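Local coordinates for proline dehydrogenase (Bradyrhizobium diazoefficiens, PDB 4Q73), which probably oxidises proline to glutamate in two steps, pairing an FAD-dependent proline dehydrogenase with an NAD(+)-dependent glutamate-semialdehyde dehydrogenase in one polypeptide, at residues R934-N939 with G957-S962; L858-P863 with P872-L877; A395-L400 with S468-A473. The protein carries 1 engineered substitution. All coordinates share one frame; numbering follows the deposited sequence.

Overall arrangement
Contacts 1 and 2 belong to the aldehyde dehydrogenase part of the chain, and contact 3 to the proline dehydrogenase barrel. The first two sit at the two outermost strands, within this chain, of one mixed sheet: contact 2 is the hairpin made by strands 857-861 and 873-876, and contact 1 leads into strand 939-942. Their centres are 27 Å apart and their nearest atoms about 16 Å. Contact 3 grips the pyrophosphate of FAD, with its centre 48 Å from that of contact 1 and 49 Å from that of contact 2. Contact 1 borders the predicted active site, Gly-957 coming within about 3 Å of the Glu-760 side chain, whereas contact 2 lies away from the annotated sites.

Contact 1: R934-N939 with G957-S962; sequences RVQVGN and GGNGLS
Asn-959 lays its amide head against the backbone carbonyl of Gln-936, where two loops of the aldehyde dehydrogenase fold run antiparallel. Residues 934-939 carry the chain from helix 925-934 into strand 939-942; the loop of residues 957-962 comes after that strand. Asn-959 has the most surface buried here. A chi1 of 57° sets its CG between its own backbone N and carbonyl carbon, 3.4 Å from Gln-936 O. The side chains of Gln-936 and Asn-959 cross at about a right angle with their amide planes turned 52° apart, unstacked. The Gln-936 chain runs on extended, and its NE2 makes a weak hydrogen bond to Arg-650 O of the second subunit.

Beyond this pair the loops draw together through glycines. Gly-938 CA and Gly-958 CA are 4.1 Å apart, a spacing that depends on Gly-938, where a beta carbon would run into Gly-957 O and Gly-958 CA; at Gly-958 a beta carbon would be crowded by Ser-962 CB of its own loop. Gly-938 CA also directs a CA-H...O contact at Gly-957 O, 3.5 Å away. Gly-957 has a phi of 145°, at which a beta carbon would press against the carbonyl oxygen of the residue before, and it lies close to Glu-760, the predicted active-site residue. Lys-967 NZ bridges the two loops by hydrogen bonding to both Gly-938 O and Gly-957 O.

Asparagine suits position 939 because its one amide can both donate and accept. Its backbone joins a parallel ladder with a strand of the second subunit, carrying the sheet across the interface. Its ND2 donates to Pro-955 O, which leaves the carbonyl oxygen to serve the facing loop: Gly-957 N bonds to Asn-939 OD1 at 3.2 Å, in the carbonyl plane.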
loop_
_atom_site.group_PDB
_atom_site.type_symbol
_atom_site.label_atom_id
_atom_site.label_comp_id
_atom_site.label_asym_id
_atom_site.label_seq_id
_atom_site.Cartn_x
_atom_site.Cartn_y
_atom_site.Cartn_z
ATOM N N ARG A 934 -0.844 -41.996 -5.268
ATOM C CA ARG A 934 -1.257 -43.323 -4.824
ATOM C C ARG A 934 -0.987 -43.619 -3.347
ATOM O O ARG A 934 -1.872 -44.092 -2.635
ATOM C CB ARG A 934 -0.589 -44.388 -5.694
ATOM C CG ARG A 934 -0.728 -45.801 -5.155
ATOM C CD ARG A 934 -2.201 -46.215 -4.993
ATOM N NE ARG A 934 -2.330 -47.663 -4.869
ATOM C CZ ARG A 934 -2.477 -48.488 -5.901
ATOM N NH1 ARG A 934 -2.576 -49.794 -5.690
ATOM N NH2 ARG A 934 -2.516 -48.010 -7.141
ATOM N N VAL A 935 0.225 -43.326 -2.889
ATOM C CA VAL A 935 0.656 -43.722 -1.551
ATOM C C VAL A 935 0.262 -42.721 -0.449
ATOM O O VAL A 935 -0.031 -41.544 -0.711
ATOM C CB VAL A 935 2.181 -43.973 -1.518
ATOM C CG1 VAL A 935 2.594 -44.865 -2.665
ATOM C CG2 VAL A 935 2.943 -42.646 -1.586
ATOM N N GLN A 936 0.275 -43.188 0.794
ATOM C CA GLN A 936 -0.179 -42.368 1.909
ATOM C C GLN A 936 0.962 -41.996 2.851
ATOM O O GLN A 936 0.772 -41.290 3.842
ATOM C CB GLN A 936 -1.266 -43.117 2.664
ATOM C CG GLN A 936 -2.554 -43.204 1.889
ATOM C CD GLN A 936 -3.665 -43.850 2.689
ATOM O OE1 GLN A 936 -4.035 -44.999 2.426
ATOM N NE2 GLN A 936 -4.201 -43.122 3.677
ATOM N N VAL A 937 2.142 -42.491 2.518
ATOM C CA VAL A 937 3.380 -42.225 3.232
ATOM C C VAL A 937 3.550 -40.791 3.722
ATOM O O VAL A 937 3.244 -39.839 2.998
ATOM C CB VAL A 937 4.542 -42.598 2.313
ATOM C CG1 VAL A 937 5.866 -42.113 2.870
ATOM C CG2 VAL A 937 4.530 -44.121 2.088
ATOM N N GLY A 938 4.058 -40.640 4.945
ATOM C CA GLY A 938 4.195 -39.324 5.561
ATOM C C GLY A 938 5.239 -38.395 4.940
ATOM O O GLY A 938 5.040 -37.167 4.892
ATOM N N ASN A 939 6.361 -38.968 4.493
ATOM C CA ASN A 939 7.462 -38.187 3.914
ATOM C C ASN A 939 7.966 -38.839 2.637
ATOM O O ASN A 939 8.511 -39.946 2.660
ATOM C CB ASN A 939 8.639 -38.024 4.893
ATOM C CG ASN A 939 8.333 -37.063 6.047
ATOM O OD1 ASN A 939 7.720 -37.445 7.056
ATOM N ND2 ASN A 939 8.783 -35.819 5.908
ATOM N N GLY A 957 7.049 -37.438 10.141
ATOM C CA GLY A 957 6.145 -38.356 10.821
ATOM C C GLY A 957 5.171 -39.021 9.865
ATOM O O GLY A 957 4.769 -38.440 8.850
ATOM N N GLY A 958 4.761 -40.238 10.194
ATOM C CA GLY A 958 3.958 -41.015 9.265
ATOM C C GLY A 958 2.584 -41.418 9.761
ATOM O O GLY A 958 2.136 -40.965 10.811
ATOM N N ASN A 959 1.911 -42.252 8.972
ATOM C CA ASN A 959 0.581 -42.764 9.290
ATOM C C ASN A 959 0.530 -44.300 9.313
ATOM O O ASN A 959 1.564 -44.983 9.161
ATOM C CB ASN A 959 -0.436 -42.215 8.278
ATOM C CG ASN A 959 -0.066 -42.552 6.843
ATOM O OD1 ASN A 959 1.103 -42.488 6.467
ATOM N ND2 ASN A 959 -1.059 -42.940 6.041
ATOM N N GLY A 960 -0.677 -44.845 9.472
ATOM C CA GLY A 960 -0.849 -46.287 9.548
ATOM C C GLY A 960 -0.062 -46.844 10.717
ATOM O O GLY A 960 -0.105 -46.261 11.791
ATOM N N LEU A 961 0.682 -47.937 10.517
ATOM C CA LEU A 961 1.507 -48.483 11.602
ATOM C C LEU A 961 2.702 -47.570 11.925
ATOM O O LEU A 961 3.404 -47.788 12.903
ATOM C CB LEU A 961 2.000 -49.900 11.268
ATOM C CG LEU A 961 0.973 -50.990 10.899
ATOM C CD1 LEU A 961 1.672 -52.304 10.537
ATOM C CD2 LEU A 961 0.013 -51.230 12.040
ATOM N N SER A 962 2.932 -46.542 11.112
ATOM C CA SER A 962 4.079 -45.665 11.332
ATOM C C SER A 962 3.829 -44.556 12.356
ATOM O O SER A 962 4.775 -44.031 12.940
ATOM C CB SER A 962 4.577 -45.069 10.008
ATOM O OG SER A 962 5.119 -46.090 9.181
#

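Contact 2: L858-P863 with P872-L877; sequences LHFAGP and PHIFEL
Strands 858-861 and 873-876 run antiparallel, 175° between their directions, and form a beta hairpin interrupted by a classic bulge at which His-859 and Phe-860 both face Ile-874. Ile-874 O accepts from His-859 N at 2.9 Å and, more weakly, from Phe-860 N at 3.3 Å. The return bond runs from Ile-874 N to Phe-860 O, 2.8 Å. Near the turn, Gly-862 N donates to Pro-872 O at 3.1 Å. The bulge is absorbed by His-859, whose helix-like psi of -30° shifts the register by one residue. Strand 873-876 joins this hairpin to strand 891-897 of the larger sheet.

The pair Phe-860 and Ile-874 occupies the sheet face that packs on helix 804-819. Isoleucine's long branch lies against the base of the phenylalanine, CD1 being 3.8 Å from Phe-860 CB, and bulky apolar side chains suit this face, where Ile-874 meets Val-814 and Phe-860 packs on Arg-819. On the other face, where His-873 and Phe-875 meet helix 839-855, Leu-858 touches the phenyl ring with one methyl, its CD1 lying 3.5 Å from Phe-875 CE2. Small Ala-861 lets the His-873 ring come close to the backbone: Ala-861 CA sits over the ring face, 4.0 Å from the ring centroid, in a CH-pi contact. That ring is further fixed by ND1, which is hydrogen-bonded to Ala-871 O.

Turned toward the partner strand by the bulge, His-859 meets Glu-876, whose carboxylate also forms a salt bridge through OE2 with Arg-896. Ring and carboxylate are nearly coplanar, 22° apart, and the neighbouring negative charge may favour a protonated imidazole, an effect that Arg-896 would temper. His-859 NE2 donates at 2.6 Å to the anti lone pair of Glu-876 OE1.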
loop_
_atom_site.group_PDB
_atom_site.type_symbol
_atom_site.label_atom_id
_atom_site.label_comp_id
_atom_site.label_asym_id
_atom_site.label_seq_id
_atom_site.Cartn_x
_atom_site.Cartn_y
_atom_site.Cartn_z
ATOM N N LEU A 858 22.093 -63.216 -1.514
ATOM C CA LEU A 858 23.027 -62.312 -0.858
ATOM C C LEU A 858 23.843 -61.602 -1.928
ATOM O O LEU A 858 24.568 -62.253 -2.677
ATOM C CB LEU A 858 23.965 -63.087 0.067
ATOM C CG LEU A 858 25.004 -62.235 0.797
ATOM C CD1 LEU A 858 24.303 -61.273 1.775
ATOM C CD2 LEU A 858 25.995 -63.125 1.551
ATOM N N HIS A 859 23.705 -60.278 -2.014
ATOM C CA HIS A 859 24.500 -59.486 -2.957
ATOM C C HIS A 859 25.710 -58.899 -2.253
ATOM O O HIS A 859 26.753 -58.688 -2.860
ATOM C CB HIS A 859 23.672 -58.361 -3.592
ATOM C CG HIS A 859 22.788 -58.810 -4.716
ATOM N ND1 HIS A 859 23.279 -59.118 -5.969
ATOM C CD2 HIS A 859 21.449 -58.996 -4.785
ATOM C CE1 HIS A 859 22.281 -59.476 -6.755
ATOM N NE2 HIS A 859 21.157 -59.407 -6.062
ATOM N N PHE A 860 25.573 -58.644 -0.963
ATOM C CA PHE A 860 26.669 -58.075 -0.198
ATOM C C PHE A 860 26.512 -58.339 1.301
ATOM O O PHE A 860 25.427 -58.208 1.880
ATOM C CB PHE A 860 26.815 -56.560 -0.450
ATOM C CG PHE A 860 27.969 -55.950 0.295
ATOM C CD1 PHE A 860 27.765 -55.234 1.467
ATOM C CD2 PHE A 860 29.272 -56.143 -0.152
ATOM C CE1 PHE A 860 28.843 -54.698 2.171
ATOM C CE2 PHE A 860 30.353 -55.610 0.535
ATOM C CZ PHE A 860 30.139 -54.884 1.701
ATOM N N ALA A 861 27.629 -58.687 1.920
ATOM C CA ALA A 861 27.704 -58.899 3.349
ATOM C C ALA A 861 29.074 -58.385 3.725
ATOM O O ALA A 861 30.088 -58.950 3.329
ATOM C CB ALA A 861 27.571 -60.393 3.687
ATOM N N GLY A 862 29.103 -57.280 4.448
ATOM C CA GLY A 862 30.358 -56.646 4.767
ATOM C C GLY A 862 31.018 -57.247 5.987
ATOM O O GLY A 862 30.419 -58.056 6.697
ATOM N N PRO A 863 32.261 -56.829 6.243
ATOM C CA PRO A 863 33.087 -57.348 7.332
ATOM C C PRO A 863 32.945 -56.485 8.569
ATOM O O PRO A 863 33.323 -55.317 8.571
ATOM C CB PRO A 863 34.502 -57.244 6.761
ATOM C CG PRO A 863 34.439 -56.021 5.846
ATOM C CD PRO A 863 33.017 -55.935 5.340
ATOM N N PRO A 872 26.945 -53.455 6.719
ATOM C CA PRO A 872 25.862 -53.414 5.733
ATOM C C PRO A 872 25.643 -54.768 5.024
ATOM O O PRO A 872 26.589 -55.514 4.727
ATOM C CB PRO A 872 26.339 -52.351 4.736
ATOM C CG PRO A 872 27.262 -51.474 5.534
ATOM C CD PRO A 872 27.951 -52.400 6.492
ATOM N N HIS A 873 24.377 -55.106 4.811
ATOM C CA HIS A 873 24.033 -56.298 4.057
ATOM C C HIS A 873 23.033 -55.890 2.995
ATOM O O HIS A 873 22.200 -54.995 3.211
ATOM C CB HIS A 873 23.442 -57.405 4.944
ATOM C CG HIS A 873 24.461 -58.136 5.766
ATOM N ND1 HIS A 873 25.079 -57.571 6.861
ATOM C CD2 HIS A 873 24.963 -59.387 5.658
ATOM C CE1 HIS A 873 25.922 -58.439 7.389
ATOM N NE2 HIS A 873 25.871 -59.551 6.677
ATOM N N ILE A 874 23.149 -56.518 1.831
ATOM C CA ILE A 874 22.201 -56.294 0.761
ATOM C C ILE A 874 21.622 -57.612 0.321
ATOM O O ILE A 874 22.361 -58.503 -0.082
ATOM C CB ILE A 874 22.861 -55.615 -0.449
ATOM C CG1 ILE A 874 23.533 -54.306 -0.011
ATOM C CG2 ILE A 874 21.814 -55.356 -1.496
ATOM C CD1 ILE A 874 24.447 -53.708 -1.059
ATOM N N PHE A 875 20.303 -57.741 0.396
ATOM C CA PHE A 875 19.646 -58.963 -0.057
ATOM C C PHE A 875 18.648 -58.658 -1.155
ATOM O O PHE A 875 17.950 -57.638 -1.112
ATOM C CB PHE A 875 18.880 -59.651 1.078
ATOM C CG PHE A 875 19.750 -60.300 2.104
ATOM C CD1 PHE A 875 19.936 -59.709 3.354
ATOM C CD2 PHE A 875 20.336 -61.529 1.851
ATOM C CE1 PHE A 875 20.725 -60.314 4.320
ATOM C CE2 PHE A 875 21.126 -62.151 2.813
ATOM C CZ PHE A 875 21.321 -61.545 4.056
ATOM N N GLU A 876 18.551 -59.569 -2.118
ATOM C CA GLU A 876 17.507 -59.488 -3.127
ATOM C C GLU A 876 16.416 -60.512 -2.842
ATOM O O GLU A 876 16.677 -61.698 -2.666
ATOM C CB GLU A 876 18.072 -59.686 -4.547
ATOM C CG GLU A 876 16.983 -59.740 -5.608
ATOM C CD GLU A 876 17.517 -59.609 -7.010
ATOM O OE1 GLU A 876 18.761 -59.526 -7.166
ATOM O OE2 GLU A 876 16.686 -59.558 -7.951
ATOM N N LEU A 877 15.185 -60.030 -2.823
ATOM C CA LEU A 877 14.045 -60.878 -2.581
ATOM C C LEU A 877 13.367 -61.152 -3.910
ATOM O O LEU A 877 13.499 -60.391 -4.867
ATOM C CB LEU A 877 13.052 -60.179 -1.632
ATOM C CG LEU A 877 13.599 -59.374 -0.449
ATOM C CD1 LEU A 877 12.486 -58.537 0.243
ATOM C CD2 LEU A 877 14.273 -60.319 0.550
#

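Contact 3: A395-L400 with S468-A473; sequences ATHNAL and SFVAQA. With FAD (flavin-adenine dinucleotide), chain C.
The amide of Asn-398 stacks on one face of the Phe-469 ring, the two planes 27° apart, in the FAD pocket of the proline dehydrogenase TIM barrel. Asn-398 OD1 stands 3.4 Å above the plane of the Phe-469 ring, displaced toward its rim. Over that same ring Asn-398 CA makes a CH-pi contact, 4.1 Å from the centroid, while Ala-399 CB reaches Phe-469 CE2 at 3.7 Å. A flat aromatic suits this place because it can lie along both the asparagine and the first turn of helix 399-409. Helix 33-50 adds Ile-47 against the phenylalanine.

Asparagine fits the N-cap of helix 399-409 because its amide works in two directions. CG stands anti to the backbone N (chi1 178°), from where OD1 caps Thr-401 N and ND2 turns to the cofactor. Next to it, His-397 CB meets Val-470 CG2 at 3.5 Å, and the imidazole is held by a hydrogen bond between its NE2 and Leu-420 N. Thr-396 OG1 accepts from Asn-398 N in an ST turn that shapes this loop at the end of strand 390-395.

Both segments thereby grip the FAD pyrophosphate. Phe-469 N, at the start of its helix, bonds to FAD O1A, and His-397 N donates to FAD O2P at 3.0 Å. Asn-398 ND2 also donates to FAD O2A, 3.1 Å away.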
loop_
_atom_site.group_PDB
_atom_site.type_symbol
_atom_site.label_atom_id
_atom_site.label_comp_id
_atom_site.label_asym_id
_atom_site.label_seq_id
_atom_site.Cartn_x
_atom_site.Cartn_y
_atom_site.Cartn_z
ATOM N N ALA A 395 40.233 -20.686 -19.783
ATOM C CA ALA A 395 39.061 -21.383 -20.264
ATOM C C ALA A 395 37.824 -20.528 -19.996
ATOM O O ALA A 395 37.403 -20.361 -18.840
ATOM C CB ALA A 395 38.945 -22.764 -19.586
ATOM N N THR A 396 37.241 -20.004 -21.074
ATOM C CA THR A 396 36.038 -19.179 -20.994
ATOM C C THR A 396 35.374 -19.063 -22.363
ATOM O O THR A 396 36.042 -19.111 -23.393
ATOM C CB THR A 396 36.359 -17.751 -20.463
ATOM O OG1 THR A 396 35.181 -16.947 -20.473
ATOM C CG2 THR A 396 37.414 -17.075 -21.327
ATOM N N HIS A 397 34.063 -18.892 -22.393
ATOM C CA HIS A 397 33.423 -18.595 -23.668
ATOM C C HIS A 397 32.794 -17.218 -23.591
ATOM O O HIS A 397 31.896 -16.885 -24.356
ATOM C CB HIS A 397 32.375 -19.644 -24.033
ATOM C CG HIS A 397 32.894 -21.049 -23.991
ATOM N ND1 HIS A 397 32.477 -21.967 -23.036
ATOM C CD2 HIS A 397 33.798 -21.691 -24.757
ATOM C CE1 HIS A 397 33.105 -23.108 -23.237
ATOM N NE2 HIS A 397 33.914 -22.975 -24.271
ATOM N N ASN A 398 33.296 -16.408 -22.669
ATOM C CA ASN A 398 32.800 -15.042 -22.499
ATOM C C ASN A 398 33.647 -14.094 -23.338
ATOM O O ASN A 398 34.839 -13.933 -23.072
ATOM C CB ASN A 398 32.854 -14.660 -21.017
ATOM C CG ASN A 398 32.401 -13.229 -20.753
ATOM O OD1 ASN A 398 32.743 -12.300 -21.494
ATOM N ND2 ASN A 398 31.676 -13.037 -19.656
ATOM N N ALA A 399 33.033 -13.471 -24.349
ATOM C CA ALA A 399 33.755 -12.552 -25.240
ATOM C C ALA A 399 34.412 -11.370 -24.517
ATOM O O ALA A 399 35.528 -10.966 -24.860
ATOM C CB ALA A 399 32.853 -12.049 -26.345
ATOM N N LEU A 400 33.725 -10.815 -23.520
ATOM C CA LEU A 400 34.278 -9.699 -22.756
ATOM C C LEU A 400 35.462 -10.167 -21.905
ATOM O O LEU A 400 36.436 -9.434 -21.735
ATOM C CB LEU A 400 33.213 -9.035 -21.867
ATOM C CG LEU A 400 33.753 -7.897 -20.966
ATOM C CD1 LEU A 400 34.303 -6.725 -21.797
ATOM C CD2 LEU A 400 32.726 -7.391 -19.948
ATOM N N SER A 468 24.292 -16.975 -18.198
ATOM C CA SER A 468 25.325 -17.475 -19.100
ATOM C C SER A 468 25.598 -16.497 -20.233
ATOM O O SER A 468 24.669 -15.993 -20.867
ATOM C CB SER A 468 24.910 -18.815 -19.688
ATOM O OG SER A 468 25.811 -19.198 -20.711
ATOM N N PHE A 469 26.876 -16.224 -20.480
ATOM C CA PHE A 469 27.246 -15.293 -21.524
ATOM C C PHE A 469 26.882 -15.866 -22.896
ATOM O O PHE A 469 26.360 -15.159 -23.769
ATOM C CB PHE A 469 28.743 -14.960 -21.456
ATOM C CG PHE A 469 29.145 -13.804 -22.346
ATOM C CD1 PHE A 469 29.240 -12.515 -21.837
ATOM C CD2 PHE A 469 29.416 -14.009 -23.687
ATOM C CE1 PHE A 469 29.605 -11.446 -22.647
ATOM C CE2 PHE A 469 29.788 -12.952 -24.504
ATOM C CZ PHE A 469 29.878 -11.664 -23.977
ATOM N N VAL A 470 27.161 -17.156 -23.060
ATOM C CA VAL A 470 26.896 -17.877 -24.298
ATOM C C VAL A 470 25.409 -17.877 -24.611
ATOM O O VAL A 470 25.010 -17.711 -25.760
ATOM C CB VAL A 470 27.431 -19.322 -24.184
ATOM C CG1 VAL A 470 26.604 -20.296 -25.025
ATOM C CG2 VAL A 470 28.902 -19.353 -24.604
ATOM N N ALA A 471 24.595 -18.043 -23.575
ATOM C CA ALA A 471 23.141 -18.041 -23.722
ATOM C C ALA A 471 22.639 -16.657 -24.136
ATOM O O ALA A 471 21.719 -16.538 -24.947
ATOM C CB ALA A 471 22.473 -18.490 -22.422
ATOM N N GLN A 472 23.249 -15.617 -23.575
ATOM C CA GLN A 472 22.855 -14.259 -23.904
ATOM C C GLN A 472 23.340 -13.829 -25.292
ATOM O O GLN A 472 22.595 -13.204 -26.038
ATOM C CB GLN A 472 23.326 -13.280 -22.837
ATOM C CG GLN A 472 22.556 -13.392 -21.536
ATOM C CD GLN A 472 22.942 -12.322 -20.539
ATOM O OE1 GLN A 472 23.191 -11.170 -20.907
ATOM N NE2 GLN A 472 22.985 -12.693 -19.264
ATOM N N ALA A 473 24.577 -14.160 -25.639
ATOM C CA ALA A 473 25.125 -13.751 -26.927
ATOM C C ALA A 473 24.370 -14.368 -28.089
ATOM O O ALA A 473 24.414 -13.863 -29.209
ATOM C CB ALA A 473 26.597 -14.112 -27.017
HETATM P PA FAD C . 30.009 -16.896 -18.165
HETATM O O1A FAD C . 28.538 -16.892 -18.713
HETATM O O2A FAD C . 30.816 -15.696 -18.253
HETATM O O5B FAD C . 30.187 -17.120 -16.710
HETATM C C5B FAD C . 29.335 -18.062 -16.062
HETATM C C4B FAD C . 29.890 -18.453 -14.695
HETATM O O4B FAD C . 29.644 -17.464 -13.749
HETATM C C3B FAD C . 29.275 -19.686 -14.121
HETATM O O3B FAD C . 29.818 -20.845 -14.615
HETATM C C2B FAD C . 29.561 -19.541 -12.675
HETATM O O2B FAD C . 30.798 -20.038 -12.348
HETATM C C1B FAD C . 29.537 -18.057 -12.485
HETATM N N9A FAD C . 28.332 -17.563 -11.878
HETATM C C8A FAD C . 27.045 -17.671 -12.374
HETATM N N7A FAD C . 26.205 -17.087 -11.512
HETATM C C5A FAD C . 26.898 -16.564 -10.428
HETATM C C6A FAD C . 26.578 -15.857 -9.271
HETATM N N6A FAD C . 25.231 -15.486 -8.939
HETATM N N1A FAD C . 27.536 -15.494 -8.412
HETATM C C2A FAD C . 28.830 -15.782 -8.645
HETATM N N3A FAD C . 29.172 -16.448 -9.763
HETATM C C4A FAD C . 28.260 -16.856 -10.652
HETATM N N1 FAD C . 34.839 -25.444 -14.020
HETATM C C2 FAD C . 35.155 -26.155 -12.824
HETATM O O2 FAD C . 34.483 -25.817 -11.691
HETATM N N3 FAD C . 36.156 -27.121 -12.820
HETATM C C4 FAD C . 36.814 -27.450 -13.993
HETATM O O4 FAD C . 37.815 -28.381 -14.016
HETATM C C4X FAD C . 36.474 -26.780 -15.264
HETATM N N5 FAD C . 37.128 -27.091 -16.455
HETATM C C5X FAD C . 36.798 -26.392 -17.616
HETATM C C6 FAD C . 37.459 -26.711 -18.822
HETATM C C7 FAD C . 37.141 -26.020 -19.995
HETATM C C7M FAD C . 37.855 -26.373 -21.283
HETATM C C8 FAD C . 36.184 -25.006 -19.973
HETATM C C8M FAD C . 35.828 -24.258 -21.218
HETATM C C9 FAD C . 35.525 -24.684 -18.777
HETATM C C9A FAD C . 35.820 -25.375 -17.596
HETATM N N10 FAD C . 35.142 -25.053 -16.363
HETATM C C10 FAD C . 35.484 -25.739 -15.203
HETATM C "C1'" FAD C . 34.158 -23.946 -16.305
HETATM C "C2'" FAD C . 32.701 -24.294 -16.397
HETATM O "O2'" FAD C . 32.554 -25.451 -17.118
HETATM C "C3'" FAD C . 32.027 -23.142 -17.131
HETATM O "O3'" FAD C . 32.337 -23.282 -18.459
HETATM C "C4'" FAD C . 32.492 -21.745 -16.772
HETATM O "O4'" FAD C . 32.322 -21.487 -15.427
HETATM C "C5'" FAD C . 31.805 -20.712 -17.668
HETATM O "O5'" FAD C . 32.427 -19.451 -17.515
HETATM P P FAD C . 32.446 -18.354 -18.699
HETATM O O1P FAD C . 33.591 -17.267 -18.714
HETATM O O2P FAD C . 32.365 -19.377 -19.915
HETATM O O3P FAD C . 30.869 -17.930 -18.848
#